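Local atomic coordinates of probable chemoreceptor (Methyl-accepting chemotaxis) transmembrane protein (Rhizobium meliloti, PDB entry 6D8V), a protein that probably serves as a chemotaxis receptor whose sensory domain binds quaternary ammonium compounds such as 1,1-dimethyl-prolinium. Residues R16-D21 with W261-D266; K223-T228 with R247-F252; L127-G132 with I165-V170; T152-P157 with P255-Q260. All coordinates share one frame; numbering follows the deposited sequence.

Interaction 1: R16-D21 with W261-D266; sequences RAIASD and WLVLVD
I18 and A19 of the long helix 2-45 pack on V263 of strand 259-268, an inner strand of the four-stranded antiparallel sheet; a long helix laid along two successive sheets is consistent with a double Cache (PDC) sensor. The strand enters at W261, whose side chain rests on I22, the residue just after D21, and L262 follows, packing on P251 and L195 of the adjoining strands. V263 makes the whole contact with 16-21. Its CG2 lies 4.0 Å from I18 CG2 and 4.3 Å from A19 CB, while its CG1 is 4.2 Å from that same I18 CG2. The two branched side chains cross at about a right angle. With I18 CG1 beside the backbone N (chi1 -63°), CG2 is the branch presented to the valine and the longer arm leads off. V263 is also tied to the neighbouring strand 243-254: V263 O accepts from Y250 N at 2.7 Å, a probable hydrogen bond. At the far end of the segment, D266 OD2 forms a salt bridge with R247 NH1.

Interaction 2: K223-T228 with R247-F252; sequences KDALST and RVVYPF
A225 of helix 219-228 meets V249 and P251 of strand 243-254, and the contact is chiefly apolar. A225 CB is modelled 3.3 Å from V249 CG2, a separation that at this resolution shows contact and little more. The same methyl carbon, A225 CB, is 4.4 Å from P251 CD, so it leans on V249 and only brushes the proline ring. V249 has chi1 at -42°, which places CG2 between the backbone N and the carbonyl carbon; this is the branch that reaches the alanine. Backbone takes part as well: A225 O lies 3.8 Å from P251 CG, a van der Waals approach of a carbonyl to the proline ring. Within the strand, Y250 O makes an edge contact with the F252 ring, in its plane and 3.6 Å from F252 CD1.

V249 and P251 direct their CB atoms to helix 219-228, whereas V248, Y250 and F252 touch helix 2-45. This inner strand of the four-stranded sheet is thus covered by helices on both faces, an alpha-beta-alpha layering.

Hydrogen bonds serve the individual segments. S227 OG donates to K223 O over 2.8 Å, with a C=O...donor angle of 150° and the donor tilted 22° from the carbonyl plane, while T228 N bonds to D224 O at 2.9 Å in the last turn of the helix.

Ionic and polar links lie at the margins: K223 NZ forms a salt bridge with E213 OE2, and R247 NH2 is hydrogen-bonded to Y239 OH.

Interaction 3: L127-G132 with I165-V170; sequences LAAKSG and IGVSGV
V167 offers its two methyl groups to two successive alanines of helix 123-131. V167 CG1 lies 4.4 Å from A128 CB, and V167 CG2 stands equally far, 4.4 Å, from A129 CB. The division follows from the valine torsion: CG1 is anti to the backbone N (chi1 175°), leaving CG2 beside that N, so the pair forks across the helix surface. A129 and V167 also have the nearest backbones, 7.1 Å between their CA atoms, a spacing permitted by the short alanine side chains.

One shell further out, V167 is held in its strand by backbone hydrogen bonding to A74, and its side chain also touches W72 and A155 of the strands beside it. Next along, S168 O makes a probable hydrogen bond with Y156 N, and S168 OG is bonded to W72 O. Near the helix end, S131 N bonds to L127 O at 3.2 Å, and G132 leaves the helical conformation with a positive phi of 69°.

This is the helix-on-sheet layer of the first PDC sensor domain, close to its ligand site. W72 and W124 both line the 1,1-dimethyl-prolinium pocket, the latter from the same helix, and the V167 side chain is about 8 Å from the bound molecule. Since the meeting groups are all methyls at van der Waals range or slightly beyond, the contact is non-directional and sets the spacing of helix and strand; the hydrogen bonds within each element hold its own shape.

Interaction 4: T152-P157 with P255-Q260; sequences TSIAYP and PDVNAQ
Y156 reaches D256 with the very end of its side chain. From CB the side chain leaves strand 149-160 beside, rather than straight at, the 255-260 segment. A chi1 of -90° and a chi2 of 89° then swing the ring so that its far end comes nearer. Along the ring, the side chain packs on A33, R34 and S37 of helix 2-45. Y156 CZ is still 4.8 Å from D256 CB. At the tip, Y156 OH arrives 3.5 Å from D256 CB and 4.0 Å from D256 O, so the hydroxyl abuts the aspartate's methylene and its backbone. The ring and carboxylate planes are 65° apart, and the hydroxyl's nearest atom in the residue is CB, not a carboxylate oxygen.

The residues around D256 and V257 belong to the turn of the hairpin joining strands 243-254 and 259-268 of the four-stranded sheet, and here that turn leans on a strand of the ligand-binding first PDC domain. The contact therefore lies at the junction of the two sheets.

Two residues back on the strand, I154 supplies the apolar half. I154 CG2, anti to the backbone N, lies 3.9 Å from V257 CG1, and the two side chains cross at about a right angle. I136 touches both I154 and V257, and V26 of helix 2-45 also packs on I154. Between the two contacting positions, A155 points away and packs on W72, a pocket residue; S153 OG, just before I154, is hydrogen-bonded to Y140 OH and D171 OD1, both from residues that line the 1,1-dimethyl-prolinium site.

In the fold
From the N terminus, helix 2-45 opens interaction 1, the widest loop, which shuts only at 261-266 and encloses the other three. Interaction 3 opens at 127-132. Before it closes at 165-170, strand 149-160 has already opened interaction 4, so these two cross; their centres are 10 Å apart and strands 149-160 and 163-173 are neighbours in one sheet. Interaction 2 begins and ends between the segments of interaction 4, fixing helix 219-228 to the second sheet. Interaction 4 closes at 255-260, running directly into the strand used by interaction 1. Interactions 1 and 2 thus build the second sheet's layers, interaction 3 the first's, and interaction 4 joins both.

Interaction 1: R16-D21 with W261-D266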
loop_
_atom_site.group_PDB
_atom_site.type_symbol
_atom_site.label_atom_id
_atom_site.label_comp_id
_atom_site.label_asym_id
_atom_site.label_seq_id
_atom_site.Cartn_x
_atom_site.Cartn_y
_atom_site.Cartn_z
ATOM N N ARG A 16 4.944 -10.469 15.781
ATOM C CA ARG A 16 3.568 -10.236 16.209
ATOM C C ARG A 16 3.350 -8.767 16.554
ATOM O O ARG A 16 2.338 -8.174 16.166
ATOM C CB ARG A 16 3.229 -11.151 17.392
ATOM C CG ARG A 16 1.841 -10.950 18.007
ATOM C CD ARG A 16 1.253 -12.263 18.533
ATOM N NE ARG A 16 2.242 -13.102 19.209
ATOM C CZ ARG A 16 2.706 -14.258 18.734
ATOM N NH1 ARG A 16 2.266 -14.738 17.577
ATOM N NH2 ARG A 16 3.609 -14.949 19.426
ATOM N N ALA A 17 4.306 -8.152 17.255
ATOM C CA ALA A 17 4.221 -6.722 17.543
ATOM C C ALA A 17 4.255 -5.880 16.269
ATOM O O ALA A 17 3.484 -4.922 16.135
ATOM C CB ALA A 17 5.358 -6.311 18.475
ATOM N N ILE A 18 5.154 -6.205 15.330
ATOM C CA ILE A 18 5.286 -5.416 14.105
ATOM C C ILE A 18 4.035 -5.540 13.258
ATOM O O ILE A 18 3.582 -4.562 12.648
ATOM C CB ILE A 18 6.527 -5.855 13.305
ATOM C CG1 ILE A 18 7.829 -5.598 14.092
ATOM C CG2 ILE A 18 6.530 -5.204 11.909
ATOM C CD1 ILE A 18 7.962 -4.185 14.629
ATOM N N ALA A 19 3.466 -6.749 13.196
ATOM C CA ALA A 19 2.326 -6.997 12.322
ATOM C C ALA A 19 1.095 -6.225 12.782
ATOM O O ALA A 19 0.344 -5.693 11.956
ATOM C CB ALA A 19 2.033 -8.498 12.256
ATOM N N SER A 20 0.859 -6.152 14.092
ATOM C CA SER A 20 -0.334 -5.439 14.544
ATOM C C SER A 20 -0.201 -3.939 14.310
ATOM O O SER A 20 -1.207 -3.251 14.100
ATOM C CB SER A 20 -0.613 -5.728 16.014
ATOM O OG SER A 20 0.224 -4.958 16.841
ATOM N N ASP A 21 1.028 -3.418 14.335
ATOM C CA ASP A 21 1.235 -2.016 14.005
ATOM C C ASP A 21 0.994 -1.755 12.524
ATOM O O ASP A 21 0.254 -0.830 12.172
ATOM C CB ASP A 21 2.637 -1.580 14.416
ATOM C CG ASP A 21 2.813 -0.082 14.354
ATOM O OD1 ASP A 21 2.757 0.479 13.241
ATOM O OD2 ASP A 21 2.979 0.540 15.422
ATOM N N TRP A 261 0.557 -9.934 4.446
ATOM C CA TRP A 261 1.956 -9.600 4.243
ATOM C C TRP A 261 2.839 -10.474 5.124
ATOM O O TRP A 261 2.382 -11.081 6.097
ATOM C CB TRP A 261 2.230 -8.131 4.559
ATOM C CG TRP A 261 1.702 -7.182 3.534
ATOM C CD1 TRP A 261 1.105 -7.493 2.348
ATOM C CD2 TRP A 261 1.731 -5.755 3.606
ATOM N NE1 TRP A 261 0.760 -6.342 1.674
ATOM C CE2 TRP A 261 1.133 -5.263 2.430
ATOM C CE3 TRP A 261 2.202 -4.844 4.558
ATOM C CZ2 TRP A 261 0.991 -3.904 2.179
ATOM C CZ3 TRP A 261 2.062 -3.492 4.308
ATOM C CH2 TRP A 261 1.466 -3.035 3.124
ATOM N N LEU A 262 4.121 -10.518 4.780
ATOM C CA LEU A 262 5.132 -11.204 5.571
ATOM C C LEU A 262 5.996 -10.173 6.280
ATOM O O LEU A 262 6.545 -9.264 5.648
ATOM C CB LEU A 262 6.029 -12.100 4.708
ATOM C CG LEU A 262 5.412 -13.312 4.048
ATOM C CD1 LEU A 262 4.457 -13.989 5.015
ATOM C CD2 LEU A 262 4.703 -12.898 2.775
ATOM N N VAL A 263 6.108 -10.316 7.582
ATOM C CA VAL A 263 7.191 -9.708 8.329
ATOM C C VAL A 263 8.372 -10.660 8.250
ATOM O O VAL A 263 8.218 -11.876 8.418
ATOM C CB VAL A 263 6.775 -9.444 9.787
ATOM C CG1 VAL A 263 7.932 -8.901 10.585
ATOM C CG2 VAL A 263 5.606 -8.474 9.831
ATOM N N LEU A 264 9.535 -10.123 7.933
ATOM C CA LEU A 264 10.781 -10.864 8.007
ATOM C C LEU A 264 11.590 -10.262 9.136
ATOM O O LEU A 264 11.779 -9.042 9.193
ATOM C CB LEU A 264 11.579 -10.781 6.704
ATOM C CG LEU A 264 10.894 -11.114 5.387
ATOM C CD1 LEU A 264 11.914 -10.994 4.270
ATOM C CD2 LEU A 264 10.292 -12.506 5.432
ATOM N N VAL A 265 12.069 -11.108 10.026
ATOM C CA VAL A 265 12.853 -10.660 11.162
ATOM C C VAL A 265 14.163 -11.429 11.115
ATOM O O VAL A 265 14.168 -12.667 11.132
ATOM C CB VAL A 265 12.092 -10.853 12.487
ATOM C CG1 VAL A 265 11.310 -12.162 12.451
ATOM C CG2 VAL A 265 13.037 -10.771 13.676
ATOM N N ASP A 266 15.262 -10.696 10.995
ATOM C CA ASP A 266 16.580 -11.279 10.828
ATOM C C ASP A 266 17.313 -11.192 12.156
ATOM O O ASP A 266 17.456 -10.100 12.720
ATOM C CB ASP A 266 17.352 -10.556 9.724
ATOM C CG ASP A 266 16.829 -10.883 8.321
ATOM O OD1 ASP A 266 16.004 -11.812 8.186
ATOM O OD2 ASP A 266 17.245 -10.220 7.345
#

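Interaction 2: K223-T228 with R247-F252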
loop_
_atom_site.group_PDB
_atom_site.type_symbol
_atom_site.label_atom_id
_atom_site.label_comp_id
_atom_site.label_asym_id
_atom_site.label_seq_id
_atom_site.Cartn_x
_atom_site.Cartn_y
_atom_site.Cartn_z
ATOM N N LYS A 223 7.258 -19.220 0.207
ATOM C CA LYS A 223 6.070 -19.652 -0.525
ATOM C C LYS A 223 5.159 -20.522 0.337
ATOM O O LYS A 223 3.924 -20.421 0.236
ATOM C CB LYS A 223 6.483 -20.392 -1.799
ATOM C CG LYS A 223 7.332 -19.546 -2.755
ATOM C CD LYS A 223 6.693 -18.181 -3.023
ATOM C CE LYS A 223 7.603 -17.245 -3.822
ATOM N NZ LYS A 223 7.021 -15.874 -3.939
ATOM N N ASP A 224 5.743 -21.369 1.194
ATOM C CA ASP A 224 4.937 -22.220 2.066
ATOM C C ASP A 224 4.335 -21.438 3.227
ATOM O O ASP A 224 3.175 -21.660 3.591
ATOM C CB ASP A 224 5.775 -23.388 2.583
ATOM C CG ASP A 224 6.204 -24.316 1.471
ATOM O OD1 ASP A 224 5.493 -24.355 0.444
ATOM O OD2 ASP A 224 7.244 -24.994 1.614
ATOM N N ALA A 225 5.103 -20.527 3.829
ATOM C CA ALA A 225 4.524 -19.631 4.828
ATOM C C ALA A 225 3.358 -18.847 4.237
ATOM O O ALA A 225 2.298 -18.717 4.862
ATOM C CB ALA A 225 5.590 -18.679 5.372
ATOM N N LEU A 226 3.532 -18.338 3.016
ATOM C CA LEU A 226 2.457 -17.621 2.339
ATOM C C LEU A 226 1.205 -18.478 2.165
ATOM O O LEU A 226 0.094 -17.941 2.118
ATOM C CB LEU A 226 2.942 -17.119 0.975
ATOM C CG LEU A 226 3.265 -15.627 0.877
ATOM C CD1 LEU A 226 3.772 -15.275 -0.513
ATOM C CD2 LEU A 226 2.043 -14.783 1.235
ATOM N N SER A 227 1.355 -19.800 2.050
ATOM C CA SER A 227 0.193 -20.657 1.813
ATOM C C SER A 227 -0.499 -21.035 3.120
ATOM O O SER A 227 -1.707 -20.826 3.291
ATOM C CB SER A 227 0.606 -21.919 1.049
ATOM O OG SER A 227 1.397 -21.598 -0.073
ATOM N N THR A 228 0.262 -21.606 4.050
ATOM C CA THR A 228 -0.282 -22.000 5.342
ATOM C C THR A 228 -0.676 -20.800 6.195
ATOM O O THR A 228 -1.520 -20.935 7.086
ATOM C CB THR A 228 0.740 -22.861 6.085
ATOM O OG1 THR A 228 1.755 -22.020 6.645
ATOM C CG2 THR A 228 1.398 -23.828 5.106
ATOM N N ARG A 247 16.435 -16.181 9.308
ATOM C CA ARG A 247 15.342 -15.392 8.746
ATOM C C ARG A 247 14.033 -16.027 9.186
ATOM O O ARG A 247 13.728 -17.157 8.798
ATOM C CB ARG A 247 15.428 -15.327 7.223
ATOM C CG ARG A 247 14.348 -14.477 6.574
ATOM C CD ARG A 247 14.891 -13.156 6.049
ATOM N NE ARG A 247 15.600 -13.314 4.776
ATOM C CZ ARG A 247 16.487 -12.449 4.301
ATOM N NH1 ARG A 247 16.790 -11.360 4.994
ATOM N NH2 ARG A 247 17.076 -12.679 3.140
ATOM N N VAL A 248 13.265 -15.311 10.002
ATOM C CA VAL A 248 11.933 -15.746 10.396
ATOM C C VAL A 248 10.914 -14.989 9.558
ATOM O O VAL A 248 10.975 -13.757 9.454
ATOM C CB VAL A 248 11.685 -15.521 11.898
ATOM C CG1 VAL A 248 10.238 -15.804 12.228
ATOM C CG2 VAL A 248 12.588 -16.410 12.721
ATOM N N VAL A 249 9.978 -15.721 8.963
ATOM C CA VAL A 249 8.916 -15.136 8.156
ATOM C C VAL A 249 7.608 -15.259 8.923
ATOM O O VAL A 249 7.315 -16.305 9.512
ATOM C CB VAL A 249 8.831 -15.810 6.772
ATOM C CG1 VAL A 249 10.221 -16.024 6.215
ATOM C CG2 VAL A 249 8.109 -17.125 6.872
ATOM N N TYR A 250 6.826 -14.181 8.928
ATOM C CA TYR A 250 5.627 -14.089 9.764
ATOM C C TYR A 250 4.500 -13.489 8.934
ATOM O O TYR A 250 4.388 -12.262 8.802
ATOM C CB TYR A 250 5.906 -13.254 11.016
ATOM C CG TYR A 250 4.855 -13.308 12.096
ATOM C CD1 TYR A 250 4.893 -14.292 13.085
ATOM C CD2 TYR A 250 3.843 -12.352 12.159
ATOM C CE1 TYR A 250 3.943 -14.335 14.089
ATOM C CE2 TYR A 250 2.889 -12.386 13.160
ATOM C CZ TYR A 250 2.937 -13.376 14.122
ATOM O OH TYR A 250 1.976 -13.405 15.121
ATOM N N PRO A 251 3.658 -14.330 8.336
ATOM C CA PRO A 251 2.479 -13.812 7.635
ATOM C C PRO A 251 1.494 -13.198 8.611
ATOM O O PRO A 251 1.415 -13.594 9.777
ATOM C CB PRO A 251 1.889 -15.054 6.954
ATOM C CG PRO A 251 2.441 -16.209 7.703
ATOM C CD PRO A 251 3.800 -15.787 8.181
ATOM N N PHE A 252 0.751 -12.207 8.123
ATOM C CA PHE A 252 -0.302 -11.585 8.914
ATOM C C PHE A 252 -1.309 -10.939 7.973
ATOM O O PHE A 252 -0.927 -10.281 7.002
ATOM C CB PHE A 252 0.270 -10.551 9.894
ATOM C CG PHE A 252 0.894 -9.360 9.225
ATOM C CD1 PHE A 252 2.163 -9.443 8.683
ATOM C CD2 PHE A 252 0.210 -8.159 9.144
ATOM C CE1 PHE A 252 2.739 -8.356 8.072
ATOM C CE2 PHE A 252 0.780 -7.063 8.530
ATOM C CZ PHE A 252 2.051 -7.162 7.998
#

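Interaction 3: L127-G132 with I165-V170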
loop_
_atom_site.group_PDB
_atom_site.type_symbol
_atom_site.label_atom_id
_atom_site.label_comp_id
_atom_site.label_asym_id
_atom_site.label_seq_id
_atom_site.Cartn_x
_atom_site.Cartn_y
_atom_site.Cartn_z
ATOM N N LEU A 127 -8.369 -4.305 -9.529
ATOM C CA LEU A 127 -8.649 -5.167 -8.383
ATOM C C LEU A 127 -9.944 -4.766 -7.687
ATOM O O LEU A 127 -10.859 -5.582 -7.525
ATOM C CB LEU A 127 -7.478 -5.130 -7.399
ATOM C CG LEU A 127 -6.148 -5.747 -7.842
ATOM C CD1 LEU A 127 -5.140 -5.674 -6.707
ATOM C CD2 LEU A 127 -6.350 -7.181 -8.290
ATOM N N ALA A 128 -10.036 -3.502 -7.265
ATOM C CA ALA A 128 -11.231 -3.032 -6.575
ATOM C C ALA A 128 -12.460 -3.065 -7.476
ATOM O O ALA A 128 -13.562 -3.367 -7.005
ATOM C CB ALA A 128 -11.006 -1.618 -6.041
ATOM N N ALA A 129 -12.302 -2.763 -8.766
ATOM C CA ALA A 129 -13.460 -2.727 -9.655
ATOM C C ALA A 129 -13.979 -4.123 -9.984
ATOM O O ALA A 129 -15.194 -4.303 -10.143
ATOM C CB ALA A 129 -13.119 -1.970 -10.943
ATOM N N LYS A 130 -13.088 -5.114 -10.094
ATOM C CA LYS A 130 -13.533 -6.459 -10.445
ATOM C C LYS A 130 -14.160 -7.189 -9.261
ATOM O O LYS A 130 -15.077 -7.996 -9.455
ATOM C CB LYS A 130 -12.362 -7.267 -11.015
ATOM C CG LYS A 130 -12.738 -8.636 -11.615
ATOM C CD LYS A 130 -13.299 -8.548 -13.043
ATOM C CE LYS A 130 -13.416 -9.946 -13.674
ATOM N NZ LYS A 130 -13.831 -9.955 -15.119
ATOM N N SER A 131 -13.699 -6.915 -8.039
ATOM C CA SER A 131 -14.212 -7.584 -6.849
ATOM C C SER A 131 -15.334 -6.815 -6.166
ATOM O O SER A 131 -16.034 -7.393 -5.327
ATOM C CB SER A 131 -13.085 -7.822 -5.833
ATOM O OG SER A 131 -12.680 -6.618 -5.205
ATOM N N GLY A 132 -15.514 -5.538 -6.491
ATOM C CA GLY A 132 -16.527 -4.728 -5.839
ATOM C C GLY A 132 -16.211 -4.443 -4.384
ATOM O O GLY A 132 -16.988 -3.778 -3.689
ATOM N N ILE A 165 -19.058 4.408 -10.425
ATOM C CA ILE A 165 -18.647 5.506 -11.293
ATOM C C ILE A 165 -17.143 5.734 -11.276
ATOM O O ILE A 165 -16.666 6.669 -11.932
ATOM C CB ILE A 165 -19.383 6.811 -10.932
ATOM C CG1 ILE A 165 -19.037 7.234 -9.503
ATOM C CG2 ILE A 165 -20.887 6.651 -11.120
ATOM C CD1 ILE A 165 -19.682 8.541 -9.074
ATOM N N GLY A 166 -16.385 4.925 -10.553
ATOM C CA GLY A 166 -14.947 5.073 -10.525
ATOM C C GLY A 166 -14.361 4.432 -9.279
ATOM O O GLY A 166 -15.053 3.743 -8.527
ATOM N N VAL A 167 -13.073 4.693 -9.078
ATOM C CA VAL A 167 -12.310 4.116 -7.978
ATOM C C VAL A 167 -11.588 5.237 -7.245
ATOM O O VAL A 167 -10.942 6.076 -7.877
ATOM C CB VAL A 167 -11.293 3.071 -8.480
ATOM C CG1 VAL A 167 -10.430 2.580 -7.327
ATOM C CG2 VAL A 167 -11.998 1.916 -9.176
ATOM N N SER A 168 -11.682 5.240 -5.920
ATOM C CA SER A 168 -10.881 6.099 -5.061
ATOM C C SER A 168 -9.934 5.251 -4.217
ATOM O O SER A 168 -10.205 4.086 -3.913
ATOM C CB SER A 168 -11.776 6.945 -4.151
ATOM O OG SER A 168 -11.023 7.516 -3.092
ATOM N N GLY A 169 -8.805 5.841 -3.839
ATOM C CA GLY A 169 -7.841 5.101 -3.046
ATOM C C GLY A 169 -6.843 6.008 -2.353
ATOM O O GLY A 169 -6.808 7.220 -2.566
ATOM N N VAL A 170 -6.006 5.380 -1.534
ATOM C CA VAL A 170 -5.000 6.041 -0.714
ATOM C C VAL A 170 -3.672 5.320 -0.926
ATOM O O VAL A 170 -3.646 4.132 -1.270
ATOM C CB VAL A 170 -5.440 6.013 0.770
ATOM C CG1 VAL A 170 -4.323 6.440 1.700
ATOM C CG2 VAL A 170 -6.660 6.885 0.953
#

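Interaction 4: T152-P157 with P255-Q260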
loop_
_atom_site.group_PDB
_atom_site.type_symbol
_atom_site.label_atom_id
_atom_site.label_comp_id
_atom_site.label_asym_id
_atom_site.label_seq_id
_atom_site.Cartn_x
_atom_site.Cartn_y
_atom_site.Cartn_z
ATOM N N THR A 152 2.343 1.347 -2.412
ATOM C CA THR A 152 1.209 0.442 -2.494
ATOM C C THR A 152 -0.070 1.247 -2.308
ATOM O O THR A 152 -0.084 2.241 -1.574
ATOM C CB THR A 152 1.292 -0.651 -1.420
ATOM O OG1 THR A 152 0.241 -1.601 -1.627
ATOM C CG2 THR A 152 1.143 -0.039 -0.040
ATOM N N SER A 153 -1.151 0.814 -2.959
ATOM C CA SER A 153 -2.381 1.594 -2.985
ATOM C C SER A 153 -3.561 0.794 -2.451
ATOM O O SER A 153 -3.783 -0.352 -2.858
ATOM C CB SER A 153 -2.675 2.091 -4.397
ATOM O OG SER A 153 -1.780 3.119 -4.747
ATOM N N ILE A 154 -4.317 1.417 -1.553
ATOM C CA ILE A 154 -5.565 0.879 -1.033
ATOM C C ILE A 154 -6.692 1.584 -1.775
ATOM O O ILE A 154 -6.844 2.805 -1.679
ATOM C CB ILE A 154 -5.662 1.072 0.484
ATOM C CG1 ILE A 154 -4.557 0.264 1.161
ATOM C CG2 ILE A 154 -7.015 0.640 1.010
ATOM C CD1 ILE A 154 -4.490 0.451 2.654
ATOM N N ALA A 155 -7.470 0.825 -2.540
ATOM C CA ALA A 155 -8.484 1.400 -3.408
ATOM C C ALA A 155 -9.837 0.764 -3.126
ATOM O O ALA A 155 -9.932 -0.424 -2.800
ATOM C CB ALA A 155 -8.130 1.223 -4.889
ATOM N N TYR A 156 -10.880 1.578 -3.253
ATOM C CA TYR A 156 -12.259 1.192 -3.013
ATOM C C TYR A 156 -13.128 1.639 -4.178
ATOM O O TYR A 156 -12.861 2.673 -4.798
ATOM C CB TYR A 156 -12.797 1.812 -1.715
ATOM C CG TYR A 156 -12.586 0.952 -0.496
ATOM C CD1 TYR A 156 -11.426 1.055 0.256
ATOM C CD2 TYR A 156 -13.548 0.028 -0.098
ATOM C CE1 TYR A 156 -11.235 0.262 1.379
ATOM C CE2 TYR A 156 -13.357 -0.770 1.011
ATOM C CZ TYR A 156 -12.199 -0.649 1.745
ATOM O OH TYR A 156 -11.999 -1.443 2.852
ATOM N N PRO A 157 -14.169 0.877 -4.498
ATOM C CA PRO A 157 -15.109 1.325 -5.530
ATOM C C PRO A 157 -15.942 2.492 -5.030
ATOM O O PRO A 157 -16.388 2.511 -3.879
ATOM C CB PRO A 157 -15.979 0.087 -5.786
ATOM C CG PRO A 157 -15.224 -1.065 -5.184
ATOM C CD PRO A 157 -14.448 -0.493 -4.040
ATOM N N PRO A 255 -6.211 -5.843 7.431
ATOM C CA PRO A 255 -7.606 -5.927 7.726
ATOM C C PRO A 255 -8.664 -5.918 6.717
ATOM O O PRO A 255 -9.430 -6.853 6.843
ATOM C CB PRO A 255 -7.816 -4.632 8.381
ATOM C CG PRO A 255 -6.766 -4.619 9.305
ATOM C CD PRO A 255 -5.730 -4.682 8.304
ATOM N N ASP A 256 -8.764 -5.008 5.777
ATOM C CA ASP A 256 -9.993 -4.962 5.018
ATOM C C ASP A 256 -9.882 -5.217 3.580
ATOM O O ASP A 256 -10.838 -5.275 2.921
ATOM C CB ASP A 256 -10.656 -3.644 5.213
ATOM C CG ASP A 256 -11.092 -3.417 6.605
ATOM O OD1 ASP A 256 -11.654 -4.331 7.169
ATOM O OD2 ASP A 256 -10.910 -2.325 7.147
ATOM N N VAL A 257 -8.674 -5.370 3.113
ATOM C CA VAL A 257 -8.296 -5.319 1.728
ATOM C C VAL A 257 -7.962 -6.655 1.210
ATOM O O VAL A 257 -7.403 -6.829 0.210
ATOM C CB VAL A 257 -7.097 -4.482 1.580
ATOM C CG1 VAL A 257 -7.430 -3.122 2.010
ATOM C CG2 VAL A 257 -6.051 -4.966 2.493
ATOM N N ASN A 258 -8.302 -7.634 1.949
ATOM C CA ASN A 258 -8.202 -9.006 1.453
ATOM C C ASN A 258 -6.793 -9.310 0.933
ATOM O O ASN A 258 -6.543 -9.445 -0.268
ATOM C CB ASN A 258 -9.249 -9.260 0.367
ATOM C CG ASN A 258 -9.284 -10.711 -0.077
ATOM O OD1 ASN A 258 -9.174 -11.630 0.737
ATOM N ND2 ASN A 258 -9.424 -10.923 -1.382
ATOM N N ALA A 259 -5.874 -9.426 1.889
ATOM C CA ALA A 259 -4.485 -9.726 1.576
ATOM C C ALA A 259 -3.731 -9.954 2.876
ATOM O O ALA A 259 -4.205 -9.604 3.957
ATOM C CB ALA A 259 -3.821 -8.606 0.770
ATOM N N GLN A 260 -2.553 -10.552 2.755
ATOM C CA GLN A 260 -1.652 -10.712 3.881
ATOM C C GLN A 260 -0.246 -10.309 3.458
ATOM O O GLN A 260 0.103 -10.333 2.275
ATOM C CB GLN A 260 -1.653 -12.145 4.403
ATOM C CG GLN A 260 -1.293 -13.181 3.366
ATOM C CD GLN A 260 -1.106 -14.546 3.977
ATOM O OE1 GLN A 260 -1.407 -14.753 5.152
ATOM N NE2 GLN A 260 -0.598 -15.486 3.190
#